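PDB 4XBZ: EvdO1 from Micromonospora carbonacea, which probably acts as a non-haem, metal-dependent oxygenase of the phytanoyl-CoA dioxygenase family that carries out an oxidative cyclization in orthosomycin biosynthesis. Local coordinates for residues Phe52-Val57 / Ile197-Tyr202; Leu58-Leu63 / Gly233-His238; Val178-Ile183 / His238-Leu243; Cys193-Pro198 / Ala225-Met230. All blocks are in the same frame, centred on the assembly; numbering follows the deposited sequence.

Contacts 2 and 3 share strand 235-239: one joins its edge to strand 57-61, the other its opposite edge to strand 179-184, and H238 belongs to both. Their centres are about 11 Å apart. Contact 4 lies in the second sheet, and M230, just past its edge strand, packs on V59 and L236 of contact 2. Contact 1 continues from contact 4 through I197 and P198 and is tied to contact 3 by S200 OG and L243 N, 2.9 Å apart. Nickel, bound by H160, D162 and H244, sits between the sheets: the side chain of H238 is about 5 Å from it, that of V194 about 7 Å, and that of I197 in contact 1 about 13 Å.

Contact 1 (Phe52-Val57 / Ile197-Tyr202); sequences FRRQGV and IPESNY
E199 lies against the last turn of helix 46-55, its backbone N donating to Q55 O at 2.8 Å in a nearly straight bond (170°). E199 N stands above the carbonyl plane of Q55, and P198 CA makes a CA-H...O contact with the same oxygen. Followed outward, the E199 side chain first sets CB 3.7 Å from R54 O, then CG still closer, 3.3 Å from the same oxygen. With chi1 at -53° CG stands beside the backbone N, and the extended chain carries the carboxylate outward from the helix, to the end of the R54 side chain. There OE2 forms a salt bridge with R54 NH1, although the modelled separation is too short for its exact geometry to be trusted; OE1 accepts from the backbone N of E310 of the second subunit. The Y202 ring meets the helix end with its edge, its OH donating to R53 O at 2.6 Å. N201 lays its amide carbon over G56 CA (3.6 Å), while its ND2 finds a partner in G174 O. A side chain on G56 would run into N201 OD1, and the positive phi with which G56 leaves the helix also suits glycine. P198 fits the second position of a type II beta turn from I197 to S200, and S200 OG returns to I197 O at 2.6 Å. Here a type II turn leading into a 3-10 segment is docked on the C-terminal end of a helix.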
loop_
_atom_site.group_PDB
_atom_site.type_symbol
_atom_site.label_atom_id
_atom_site.label_comp_id
_atom_site.label_asym_id
_atom_site.label_seq_id
_atom_site.Cartn_x
_atom_site.Cartn_y
_atom_site.Cartn_z
ATOM N N PHE A 52 6.765 0.002 -7.273
ATOM C CA PHE A 52 5.356 0.177 -7.642
ATOM C C PHE A 52 4.761 1.442 -7.033
ATOM O O PHE A 52 4.077 2.191 -7.725
ATOM C CB PHE A 52 4.485 -1.006 -7.242
ATOM C CG PHE A 52 3.036 -0.797 -7.581
ATOM C CD1 PHE A 52 2.602 -0.898 -8.899
ATOM C CD2 PHE A 52 2.120 -0.452 -6.599
ATOM C CE1 PHE A 52 1.261 -0.675 -9.233
ATOM C CE2 PHE A 52 0.789 -0.231 -6.913
ATOM C CZ PHE A 52 0.350 -0.341 -8.235
ATOM N N ARG A 53 5.028 1.690 -5.750
ATOM C CA ARG A 53 4.462 2.867 -5.093
ATOM C C ARG A 53 4.944 4.151 -5.754
ATOM O O ARG A 53 4.188 5.107 -5.913
ATOM C CB ARG A 53 4.810 2.888 -3.596
ATOM C CG ARG A 53 4.237 1.717 -2.809
ATOM C CD ARG A 53 3.139 2.132 -1.867
ATOM N NE ARG A 53 2.690 1.027 -1.018
ATOM C CZ ARG A 53 1.582 0.311 -1.234
ATOM N NH1 ARG A 53 0.786 0.569 -2.290
ATOM N NH2 ARG A 53 1.262 -0.668 -0.396
ATOM N N ARG A 54 6.201 4.170 -6.156
ATOM C CA ARG A 54 6.776 5.398 -6.671
ATOM C C ARG A 54 6.478 5.592 -8.156
ATOM O O ARG A 54 6.094 6.677 -8.588
ATOM C CB ARG A 54 8.291 5.416 -6.444
ATOM C CG ARG A 54 8.960 6.734 -6.803
ATOM C CD ARG A 54 10.450 6.670 -6.465
ATOM N NE ARG A 54 11.082 5.609 -7.237
ATOM C CZ ARG A 54 11.637 5.788 -8.432
ATOM N NH1 ARG A 54 11.674 7.004 -8.963
ATOM N NH2 ARG A 54 12.165 4.759 -9.090
ATOM N N GLN A 55 6.671 4.550 -8.943
ATOM C CA GLN A 55 6.560 4.718 -10.381
ATOM C C GLN A 55 5.147 4.499 -10.878
ATOM O O GLN A 55 4.813 4.908 -11.983
ATOM C CB GLN A 55 7.531 3.786 -11.097
ATOM C CG GLN A 55 8.981 4.154 -10.833
ATOM C CD GLN A 55 9.940 3.194 -11.465
ATOM O OE1 GLN A 55 10.309 2.183 -10.865
ATOM N NE2 GLN A 55 10.362 3.500 -12.690
ATOM N N GLY A 56 4.307 3.874 -10.056
ATOM C CA GLY A 56 2.924 3.626 -10.447
ATOM C C GLY A 56 2.774 2.434 -11.375
ATOM O O GLY A 56 1.742 2.272 -12.016
ATOM N N VAL A 57 3.793 1.584 -11.434
ATOM C CA VAL A 57 3.796 0.476 -12.377
ATOM C C VAL A 57 4.797 -0.604 -11.930
ATOM O O VAL A 57 5.815 -0.296 -11.310
ATOM C CB VAL A 57 4.117 1.002 -13.810
ATOM C CG1 VAL A 57 5.607 1.187 -14.006
ATOM C CG2 VAL A 57 3.541 0.104 -14.871
ATOM N N ILE A 197 3.842 6.720 -18.251
ATOM C CA ILE A 197 4.747 7.709 -17.680
ATOM C C ILE A 197 4.939 7.456 -16.185
ATOM O O ILE A 197 4.055 7.758 -15.376
ATOM C CB ILE A 197 4.243 9.137 -17.923
ATOM C CG1 ILE A 197 4.127 9.385 -19.430
ATOM C CG2 ILE A 197 5.190 10.156 -17.255
ATOM C CD1 ILE A 197 3.398 10.636 -19.801
ATOM N N PRO A 198 6.095 6.885 -15.821
ATOM C CA PRO A 198 6.411 6.606 -14.410
ATOM C C PRO A 198 6.175 7.828 -13.521
ATOM O O PRO A 198 6.448 8.946 -13.951
ATOM C CB PRO A 198 7.904 6.241 -14.437
ATOM C CG PRO A 198 8.188 5.848 -15.848
ATOM C CD PRO A 198 7.234 6.615 -16.721
ATOM N N GLU A 199 5.631 7.609 -12.327
ATOM C CA GLU A 199 5.430 8.660 -11.330
ATOM C C GLU A 199 4.383 9.695 -11.724
ATOM O O GLU A 199 4.140 10.640 -10.974
ATOM C CB GLU A 199 6.751 9.379 -11.013
ATOM C CG GLU A 199 7.885 8.462 -10.632
ATOM C CD GLU A 199 9.140 9.220 -10.212
ATOM O OE1 GLU A 199 9.188 10.454 -10.381
ATOM O OE2 GLU A 199 10.069 8.585 -9.686
ATOM N N SER A 200 3.722 9.519 -12.861
ATOM C CA SER A 200 2.630 10.436 -13.194
ATOM C C SER A 200 1.426 10.169 -12.295
ATOM O O SER A 200 0.485 10.962 -12.262
ATOM C CB SER A 200 2.234 10.329 -14.676
ATOM O OG SER A 200 1.855 9.007 -15.032
ATOM N N ASN A 201 1.454 9.058 -11.557
ATOM C CA ASN A 201 0.428 8.796 -10.533
ATOM C C ASN A 201 0.405 9.835 -9.408
ATOM O O ASN A 201 -0.538 9.850 -8.619
ATOM C CB ASN A 201 0.607 7.404 -9.913
ATOM C CG ASN A 201 2.065 7.074 -9.638
ATOM O OD1 ASN A 201 2.883 7.169 -10.539
ATOM N ND2 ASN A 201 2.397 6.690 -8.392
ATOM N N TYR A 202 1.426 10.689 -9.315
ATOM C CA TYR A 202 1.383 11.776 -8.328
ATOM C C TYR A 202 1.136 13.179 -8.914
ATOM O O TYR A 202 1.133 14.167 -8.181
ATOM C CB TYR A 202 2.681 11.800 -7.510
ATOM C CG TYR A 202 2.903 10.561 -6.683
ATOM C CD1 TYR A 202 2.164 10.331 -5.521
ATOM C CD2 TYR A 202 3.857 9.618 -7.049
ATOM C CE1 TYR A 202 2.365 9.191 -4.754
ATOM C CE2 TYR A 202 4.068 8.475 -6.280
ATOM C CZ TYR A 202 3.317 8.271 -5.140
ATOM O OH TYR A 202 3.518 7.147 -4.372
#

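Contact 2 (Leu58-Leu63 / Gly233-His238); sequences LVVRGL and GDLLLH
V60 and L235 are a hydrogen-bonded pair of two antiparallel strands, donating to each other's carbonyls; the bond from V60 N to L235 O is the shortest, at 2.7 Å. One hydrogen-bonded pair further along, L58 and L237 are joined in the same way. The tight part is the face carrying L58, V60, L235 and L237. With CG1 of V60 opposite the backbone N (chi1 176°), its CG2 meets L237 CD1 at 3.7 Å, while V60 CB rests 3.8 Å from L235 CD2. The methyls of valine and leucine suit this face because helices 46-55 and 125-134 cover it, F52 and M131 among them. On the other face V59 and L236 meet more sparsely, CG2 to CD1 at 4.0 Å, with M230 packed against both. Toward R61 and G62, which are partly exposed, the strands end and polar groups take over. D234 splits its carboxylate: OD1 accepts from G62 N, nearly along its C-O axis, and OD2 takes R61 NH1 in a salt bridge of 2.9 Å, from above the carboxylate plane but within that of the guanidinium. R61 NH1 also reaches V229 O, its strongest partner, and NH2 pairs with E36. G62 and G233 both have positive phi, which glycine adopts readily, and L63 N bonds only weakly to G233 O. The chemistry implies an apolar, backbone-bonded centre, with one acidic side chain fastening the end where the strands give out.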
loop_
_atom_site.group_PDB
_atom_site.type_symbol
_atom_site.label_atom_id
_atom_site.label_comp_id
_atom_site.label_asym_id
_atom_site.label_seq_id
_atom_site.Cartn_x
_atom_site.Cartn_y
_atom_site.Cartn_z
ATOM N N LEU A 58 4.477 -1.869 -12.202
ATOM C CA LEU A 58 5.333 -3.007 -11.852
ATOM C C LEU A 58 5.063 -4.215 -12.745
ATOM O O LEU A 58 3.909 -4.653 -12.874
ATOM C CB LEU A 58 5.131 -3.421 -10.385
ATOM C CG LEU A 58 5.869 -4.692 -9.964
ATOM C CD1 LEU A 58 7.373 -4.458 -10.018
ATOM C CD2 LEU A 58 5.448 -5.209 -8.588
ATOM N N VAL A 59 6.125 -4.746 -13.355
ATOM C CA VAL A 59 6.053 -5.989 -14.129
ATOM C C VAL A 59 6.325 -7.198 -13.249
ATOM O O VAL A 59 7.321 -7.240 -12.527
ATOM C CB VAL A 59 7.067 -6.022 -15.297
ATOM C CG1 VAL A 59 7.131 -7.416 -15.914
ATOM C CG2 VAL A 59 6.709 -5.008 -16.341
ATOM N N VAL A 60 5.430 -8.173 -13.316
ATOM C CA VAL A 60 5.611 -9.442 -12.630
ATOM C C VAL A 60 5.781 -10.568 -13.660
ATOM O O VAL A 60 4.815 -10.920 -14.365
ATOM C CB VAL A 60 4.416 -9.752 -11.732
ATOM C CG1 VAL A 60 4.574 -11.125 -11.096
ATOM C CG2 VAL A 60 4.245 -8.656 -10.665
ATOM N N ARG A 61 6.990 -11.126 -13.751
ATOM C CA ARG A 61 7.286 -12.190 -14.721
ATOM C C ARG A 61 6.858 -13.562 -14.209
ATOM O O ARG A 61 6.963 -13.843 -13.018
ATOM C CB ARG A 61 8.783 -12.239 -15.066
ATOM C CG ARG A 61 9.361 -10.955 -15.632
ATOM C CD ARG A 61 8.787 -10.593 -16.988
ATOM N NE ARG A 61 9.474 -9.417 -17.537
ATOM C CZ ARG A 61 9.113 -8.774 -18.646
ATOM N NH1 ARG A 61 8.059 -9.188 -19.354
ATOM N NH2 ARG A 61 9.807 -7.706 -19.042
ATOM N N GLY A 62 6.377 -14.409 -15.118
ATOM C CA GLY A 62 6.043 -15.789 -14.790
ATOM C C GLY A 62 4.985 -16.027 -13.721
ATOM O O GLY A 62 5.130 -16.929 -12.894
ATOM N N LEU A 63 3.920 -15.232 -13.732
ATOM C CA LEU A 63 2.826 -15.420 -12.780
ATOM C C LEU A 63 2.185 -16.799 -12.941
ATOM O O LEU A 63 1.929 -17.494 -11.961
ATOM C CB LEU A 63 1.764 -14.325 -12.942
ATOM C CG LEU A 63 0.502 -14.524 -12.092
ATOM C CD1 LEU A 63 0.797 -14.353 -10.622
ATOM C CD2 LEU A 63 -0.631 -13.597 -12.538
ATOM N N GLY A 233 1.457 -14.894 -20.008
ATOM C CA GLY A 233 1.509 -15.349 -18.626
ATOM C C GLY A 233 2.212 -14.398 -17.676
ATOM O O GLY A 233 2.298 -14.663 -16.474
ATOM N N ASP A 234 2.748 -13.305 -18.216
ATOM C CA ASP A 234 3.309 -12.236 -17.388
ATOM C C ASP A 234 2.191 -11.335 -16.922
ATOM O O ASP A 234 1.110 -11.343 -17.502
ATOM C CB ASP A 234 4.331 -11.393 -18.148
ATOM C CG ASP A 234 5.652 -12.080 -18.310
ATOM O OD1 ASP A 234 5.906 -13.088 -17.610
ATOM O OD2 ASP A 234 6.447 -11.586 -19.136
ATOM N N LEU A 235 2.490 -10.521 -15.913
ATOM C CA LEU A 235 1.504 -9.676 -15.255
ATOM C C LEU A 235 1.957 -8.222 -15.151
ATOM O O LEU A 235 3.019 -7.924 -14.593
ATOM C CB LEU A 235 1.197 -10.234 -13.857
ATOM C CG LEU A 235 0.515 -9.274 -12.876
ATOM C CD1 LEU A 235 -0.921 -8.984 -13.267
ATOM C CD2 LEU A 235 0.615 -9.784 -11.436
ATOM N N LEU A 236 1.154 -7.320 -15.695
ATOM C CA LEU A 236 1.411 -5.898 -15.518
ATOM C C LEU A 236 0.473 -5.296 -14.455
ATOM O O LEU A 236 -0.754 -5.346 -14.570
ATOM C CB LEU A 236 1.268 -5.134 -16.841
ATOM C CG LEU A 236 1.576 -3.629 -16.739
ATOM C CD1 LEU A 236 3.049 -3.397 -16.470
ATOM C CD2 LEU A 236 1.127 -2.853 -17.976
ATOM N N LEU A 237 1.084 -4.748 -13.411
ATOM C CA LEU A 237 0.384 -4.018 -12.365
ATOM C C LEU A 237 0.489 -2.538 -12.667
ATOM O O LEU A 237 1.604 -2.012 -12.814
ATOM C CB LEU A 237 0.990 -4.327 -10.988
ATOM C CG LEU A 237 0.983 -5.816 -10.627
ATOM C CD1 LEU A 237 1.897 -6.130 -9.452
ATOM C CD2 LEU A 237 -0.448 -6.285 -10.364
ATOM N N HIS A 238 -0.646 -1.853 -12.778
ATOM C CA HIS A 238 -0.554 -0.406 -12.865
ATOM C C HIS A 238 -1.584 0.334 -12.020
ATOM O O HIS A 238 -2.737 -0.080 -11.843
ATOM C CB HIS A 238 -0.580 0.051 -14.346
ATOM C CG HIS A 238 -1.940 0.226 -14.954
ATOM N ND1 HIS A 238 -2.490 -0.703 -15.816
ATOM C CD2 HIS A 238 -2.799 1.272 -14.934
ATOM C CE1 HIS A 238 -3.657 -0.260 -16.254
ATOM N NE2 HIS A 238 -3.870 0.936 -15.731
#

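Contact 3 (Val178-Ile183 / His238-Leu243); sequences VIDAGI and HNILTL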
loop_
_atom_site.group_PDB
_atom_site.type_symbol
_atom_site.label_atom_id
_atom_site.label_comp_id
_atom_site.label_asym_id
_atom_site.label_seq_id
_atom_site.Cartn_x
_atom_site.Cartn_y
_atom_site.Cartn_z
ATOM N N VAL A 178 -5.571 1.567 -5.612
ATOM C CA VAL A 178 -6.504 1.150 -6.646
ATOM C C VAL A 178 -5.705 0.709 -7.869
ATOM O O VAL A 178 -5.014 1.506 -8.502
ATOM C CB VAL A 178 -7.482 2.276 -7.032
ATOM C CG1 VAL A 178 -8.430 1.803 -8.117
ATOM C CG2 VAL A 178 -8.244 2.752 -5.795
ATOM N N ILE A 179 -5.798 -0.571 -8.192
ATOM C CA ILE A 179 -4.834 -1.197 -9.079
ATOM C C ILE A 179 -5.500 -2.070 -10.152
ATOM O O ILE A 179 -6.400 -2.866 -9.864
ATOM C CB ILE A 179 -3.835 -2.060 -8.272
ATOM C CG1 ILE A 179 -3.152 -1.228 -7.180
ATOM C CG2 ILE A 179 -2.811 -2.731 -9.203
ATOM C CD1 ILE A 179 -2.125 -2.003 -6.378
ATOM N N ASP A 180 -5.039 -1.883 -11.384
ATOM C CA ASP A 180 -5.304 -2.779 -12.506
ATOM C C ASP A 180 -4.260 -3.887 -12.606
ATOM O O ASP A 180 -3.067 -3.607 -12.718
ATOM C CB ASP A 180 -5.298 -1.998 -13.812
ATOM C CG ASP A 180 -6.668 -1.650 -14.278
ATOM O OD1 ASP A 180 -7.590 -2.456 -14.035
ATOM O OD2 ASP A 180 -6.819 -0.572 -14.882
ATOM N N ALA A 181 -4.698 -5.140 -12.570
ATOM C CA ALA A 181 -3.800 -6.246 -12.867
ATOM C C ALA A 181 -4.102 -6.750 -14.269
ATOM O O ALA A 181 -5.214 -7.221 -14.545
ATOM C CB ALA A 181 -3.944 -7.351 -11.860
ATOM N N GLY A 182 -3.114 -6.629 -15.152
ATOM C CA GLY A 182 -3.258 -7.027 -16.540
ATOM C C GLY A 182 -2.510 -8.316 -16.761
ATOM O O GLY A 182 -1.282 -8.341 -16.695
ATOM N N ILE A 183 -3.252 -9.394 -16.992
ATOM C CA ILE A 183 -2.645 -10.697 -17.236
ATOM C C ILE A 183 -2.621 -10.988 -18.746
ATOM O O ILE A 183 -3.655 -11.013 -19.417
ATOM C CB ILE A 183 -3.390 -11.776 -16.468
ATOM C CG1 ILE A 183 -3.464 -11.353 -15.003
ATOM C CG2 ILE A 183 -2.705 -13.121 -16.616
ATOM C CD1 ILE A 183 -4.192 -12.321 -14.103
ATOM N N HIS A 238 -0.646 -1.853 -12.778
ATOM C CA HIS A 238 -0.554 -0.406 -12.865
ATOM C C HIS A 238 -1.584 0.334 -12.020
ATOM O O HIS A 238 -2.737 -0.080 -11.843
ATOM C CB HIS A 238 -0.580 0.051 -14.346
ATOM C CG HIS A 238 -1.940 0.226 -14.954
ATOM N ND1 HIS A 238 -2.490 -0.703 -15.816
ATOM C CD2 HIS A 238 -2.799 1.272 -14.934
ATOM C CE1 HIS A 238 -3.657 -0.260 -16.254
ATOM N NE2 HIS A 238 -3.870 0.936 -15.731
ATOM N N ASN A 239 -1.079 1.409 -11.433
ATOM C CA ASN A 239 -1.850 2.402 -10.723
ATOM C C ASN A 239 -2.761 3.106 -11.713
ATOM O O ASN A 239 -2.292 3.542 -12.766
ATOM C CB ASN A 239 -0.895 3.384 -10.057
ATOM C CG ASN A 239 -1.582 4.350 -9.128
ATOM O OD1 ASN A 239 -2.734 4.739 -9.330
ATOM N ND2 ASN A 239 -0.852 4.775 -8.105
ATOM N N ILE A 240 -4.047 3.216 -11.385
ATOM C CA ILE A 240 -5.015 3.819 -12.304
ATOM C C ILE A 240 -4.715 5.302 -12.568
ATOM O O ILE A 240 -5.223 5.874 -13.536
ATOM C CB ILE A 240 -6.466 3.683 -11.773
ATOM C CG1 ILE A 240 -6.558 4.244 -10.352
ATOM C CG2 ILE A 240 -6.910 2.218 -11.789
ATOM C CD1 ILE A 240 -7.812 4.982 -10.062
ATOM N N LEU A 241 -3.894 5.909 -11.712
ATOM C CA LEU A 241 -3.503 7.311 -11.860
ATOM C C LEU A 241 -2.253 7.475 -12.746
ATOM O O LEU A 241 -1.856 8.599 -13.092
ATOM C CB LEU A 241 -3.241 7.942 -10.478
ATOM C CG LEU A 241 -4.405 7.982 -9.477
ATOM C CD1 LEU A 241 -4.038 8.669 -8.148
ATOM C CD2 LEU A 241 -5.580 8.665 -10.118
ATOM N N THR A 242 -1.606 6.361 -13.084
ATOM C CA THR A 242 -0.475 6.431 -14.001
ATOM C C THR A 242 -0.981 6.660 -15.415
ATOM O O THR A 242 -1.781 5.879 -15.926
ATOM C CB THR A 242 0.386 5.168 -13.973
ATOM O OG1 THR A 242 0.770 4.881 -12.622
ATOM C CG2 THR A 242 1.634 5.361 -14.840
ATOM N N LEU A 243 -0.520 7.747 -16.025
ATOM C CA LEU A 243 -0.825 8.058 -17.418
ATOM C C LEU A 243 -0.293 6.960 -18.337
ATOM O O LEU A 243 0.878 6.589 -18.255
ATOM C CB LEU A 243 -0.232 9.416 -17.805
ATOM C CG LEU A 243 -0.814 10.028 -19.080
ATOM C CD1 LEU A 243 -2.292 10.312 -18.891
ATOM C CD2 LEU A 243 -0.071 11.300 -19.475
HETATM O O HOH W 1 -4.286 3.754 -7.313
#
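D180 and H238 are an antiparallel hydrogen-bonded pair, each backbone N donating to the other's carbonyl at 3.0 Å. Beyond them I240 N reaches V178 O in a weak bond of 3.5 Å, as the second strand turns away. A water lies 2.6 Å from V178 O and 2.7 Å from N239 OD1, at the point where the strands part. N239 OD1 also accepts from L241 N, making an Asx turn inside a type I turn from N239 to T242; asparagine suits the place because its ND2 can meanwhile donate to T173 O. The ring contact is a CH-pi interaction: D180 CB stands over one face of the H238 imidazole, 3.7 Å from its centroid and 23° off the normal. CG of H238 lies between the backbone N and carbonyl carbon (chi1 85°), which brings the ring alongside D180 and lets NE2 bond to D162, a nickel ligand. Were H238 an alanine, D162 would probably lose this second-shell partner and be freer to turn, and the flank of D180 would be bared. Across the two segments the apolar packing is V178 CG1 on I240 CD1, 3.8 Å apart, two branched side chains meeting obliquely beside the turn. The pair lies within the larger sheet: strand 256-263 borders 179-184 on its far edge, helix 125-134 packs on I179 and A181, and the H238 ring meets that of H244 toward the metal.

Contact 4 (Cys193-Pro198 / Ala225-Met230); sequences CVWCIP and AVPAVM
V194 O receives the backbone N of A228 at 2.7 Å, nearly end-on to the carbonyl, while P227 CA adds a CA-H...O contact. The return bond of this pair is made through a water, which accepts from V194 N and donates to A228 O, both at 2.7 Å. Further along, C196 and V226 exchange two direct backbone bonds of 2.9 Å. P227 has no N-H to give, and so fits the non-hydrogen-bonded site opposite W195. These are strands 194-196 and 226-228 of the four-stranded antiparallel sheet that faces the larger one across the nickel in the double-stranded beta helix, with 226-228 at its edge. W195 bends its indole over P227 through a chi1 of -63°: P227 CB lies 3.4 Å from the centroid of the six-membered ring, only 5° off its normal, a CH-pi contact well suited to a proline's CH groups. With a serine in place of W195, P227 is likely to lose its aromatic cover, and W220 the ring it meets edge-to-face. On the other face C196 SG lies 3.9 Å from V226 CG2, and the same methyl touches P198 CG at 3.6 Å. C196 packs in turn on V57 of the larger sheet.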
loop_
_atom_site.group_PDB
_atom_site.type_symbol
_atom_site.label_atom_id
_atom_site.label_comp_id
_atom_site.label_asym_id
_atom_site.label_seq_id
_atom_site.Cartn_x
_atom_site.Cartn_y
_atom_site.Cartn_z
ATOM N N CYS A 193 2.707 -2.713 -27.576
ATOM C CA CYS A 193 2.574 -2.861 -26.123
ATOM C C CYS A 193 2.065 -1.577 -25.467
ATOM O O CYS A 193 1.858 -0.565 -26.147
ATOM C CB CYS A 193 3.913 -3.267 -25.480
ATOM S SG CYS A 193 5.255 -1.994 -25.515
ATOM N N VAL A 194 1.865 -1.630 -24.146
ATOM C CA VAL A 194 1.450 -0.463 -23.371
ATOM C C VAL A 194 2.649 0.386 -22.991
ATOM O O VAL A 194 3.715 -0.148 -22.668
ATOM C CB VAL A 194 0.718 -0.851 -22.056
ATOM C CG1 VAL A 194 0.117 0.378 -21.403
ATOM C CG2 VAL A 194 -0.350 -1.885 -22.317
ATOM N N TRP A 195 2.469 1.703 -23.005
ATOM C CA TRP A 195 3.502 2.611 -22.518
ATOM C C TRP A 195 2.938 3.423 -21.355
ATOM O O TRP A 195 1.743 3.680 -21.276
ATOM C CB TRP A 195 4.004 3.542 -23.631
ATOM C CG TRP A 195 4.676 2.834 -24.781
ATOM C CD1 TRP A 195 4.069 2.097 -25.752
ATOM C CD2 TRP A 195 6.079 2.818 -25.088
ATOM N NE1 TRP A 195 4.998 1.613 -26.634
ATOM C CE2 TRP A 195 6.241 2.036 -26.251
ATOM C CE3 TRP A 195 7.211 3.377 -24.489
ATOM C CZ2 TRP A 195 7.489 1.802 -26.830
ATOM C CZ3 TRP A 195 8.451 3.142 -25.062
ATOM C CH2 TRP A 195 8.579 2.367 -26.226
ATOM N N CYS A 196 3.793 3.829 -20.437
ATOM C CA CYS A 196 3.289 4.652 -19.357
ATOM C C CYS A 196 4.316 5.668 -18.912
ATOM O O CYS A 196 5.512 5.508 -19.170
ATOM C CB CYS A 196 2.863 3.779 -18.186
ATOM S SG CYS A 196 4.184 2.796 -17.555
ATOM N N ILE A 197 3.842 6.720 -18.251
ATOM C CA ILE A 197 4.747 7.709 -17.680
ATOM C C ILE A 197 4.939 7.456 -16.185
ATOM O O ILE A 197 4.055 7.758 -15.376
ATOM C CB ILE A 197 4.243 9.137 -17.923
ATOM C CG1 ILE A 197 4.127 9.385 -19.430
ATOM C CG2 ILE A 197 5.190 10.156 -17.255
ATOM C CD1 ILE A 197 3.398 10.636 -19.801
ATOM N N PRO A 198 6.095 6.885 -15.821
ATOM C CA PRO A 198 6.411 6.606 -14.410
ATOM C C PRO A 198 6.175 7.828 -13.521
ATOM O O PRO A 198 6.448 8.946 -13.951
ATOM C CB PRO A 198 7.904 6.241 -14.437
ATOM C CG PRO A 198 8.188 5.848 -15.848
ATOM C CD PRO A 198 7.234 6.615 -16.721
ATOM N N ALA A 225 8.395 8.221 -21.504
ATOM C CA ALA A 225 7.562 7.051 -21.230
ATOM C C ALA A 225 8.381 5.758 -21.248
ATOM O O ALA A 225 9.455 5.691 -21.830
ATOM C CB ALA A 225 6.424 6.964 -22.239
ATOM N N VAL A 226 7.874 4.725 -20.600
ATOM C CA VAL A 226 8.549 3.437 -20.637
ATOM C C VAL A 226 7.574 2.385 -21.141
ATOM O O VAL A 226 6.370 2.483 -20.905
ATOM C CB VAL A 226 9.108 3.034 -19.252
ATOM C CG1 VAL A 226 10.275 3.923 -18.885
ATOM C CG2 VAL A 226 8.030 3.122 -18.197
ATOM N N PRO A 227 8.094 1.385 -21.864
ATOM C CA PRO A 227 7.211 0.370 -22.436
ATOM C C PRO A 227 7.031 -0.799 -21.488
ATOM O O PRO A 227 7.913 -1.129 -20.683
ATOM C CB PRO A 227 7.954 -0.062 -23.700
ATOM C CG PRO A 227 9.418 0.080 -23.309
ATOM C CD PRO A 227 9.500 1.193 -22.275
ATOM N N ALA A 228 5.880 -1.434 -21.602
ATOM C CA ALA A 228 5.589 -2.600 -20.812
ATOM C C ALA A 228 5.742 -3.849 -21.679
ATOM O O ALA A 228 4.768 -4.299 -22.296
ATOM C CB ALA A 228 4.186 -2.490 -20.240
ATOM N N VAL A 229 6.955 -4.410 -21.712
ATOM C CA VAL A 229 7.271 -5.496 -22.643
ATOM C C VAL A 229 7.013 -6.878 -22.048
ATOM O O VAL A 229 7.685 -7.313 -21.116
ATOM C CB VAL A 229 8.739 -5.414 -23.131
ATOM C CG1 VAL A 229 9.066 -6.600 -24.051
ATOM C CG2 VAL A 229 8.982 -4.093 -23.853
ATOM N N MET A 230 6.046 -7.581 -22.634
ATOM C CA MET A 230 5.405 -8.731 -21.988
ATOM C C MET A 230 5.456 -10.055 -22.751
ATOM O O MET A 230 5.178 -10.106 -23.959
ATOM C CB MET A 230 3.930 -8.400 -21.729
ATOM C CG MET A 230 3.747 -7.075 -21.069
ATOM S SD MET A 230 4.306 -7.193 -19.376
ATOM C CE MET A 230 4.485 -5.494 -18.991
HETATM O O HOH W 2 2.137 -3.861 -22.671
#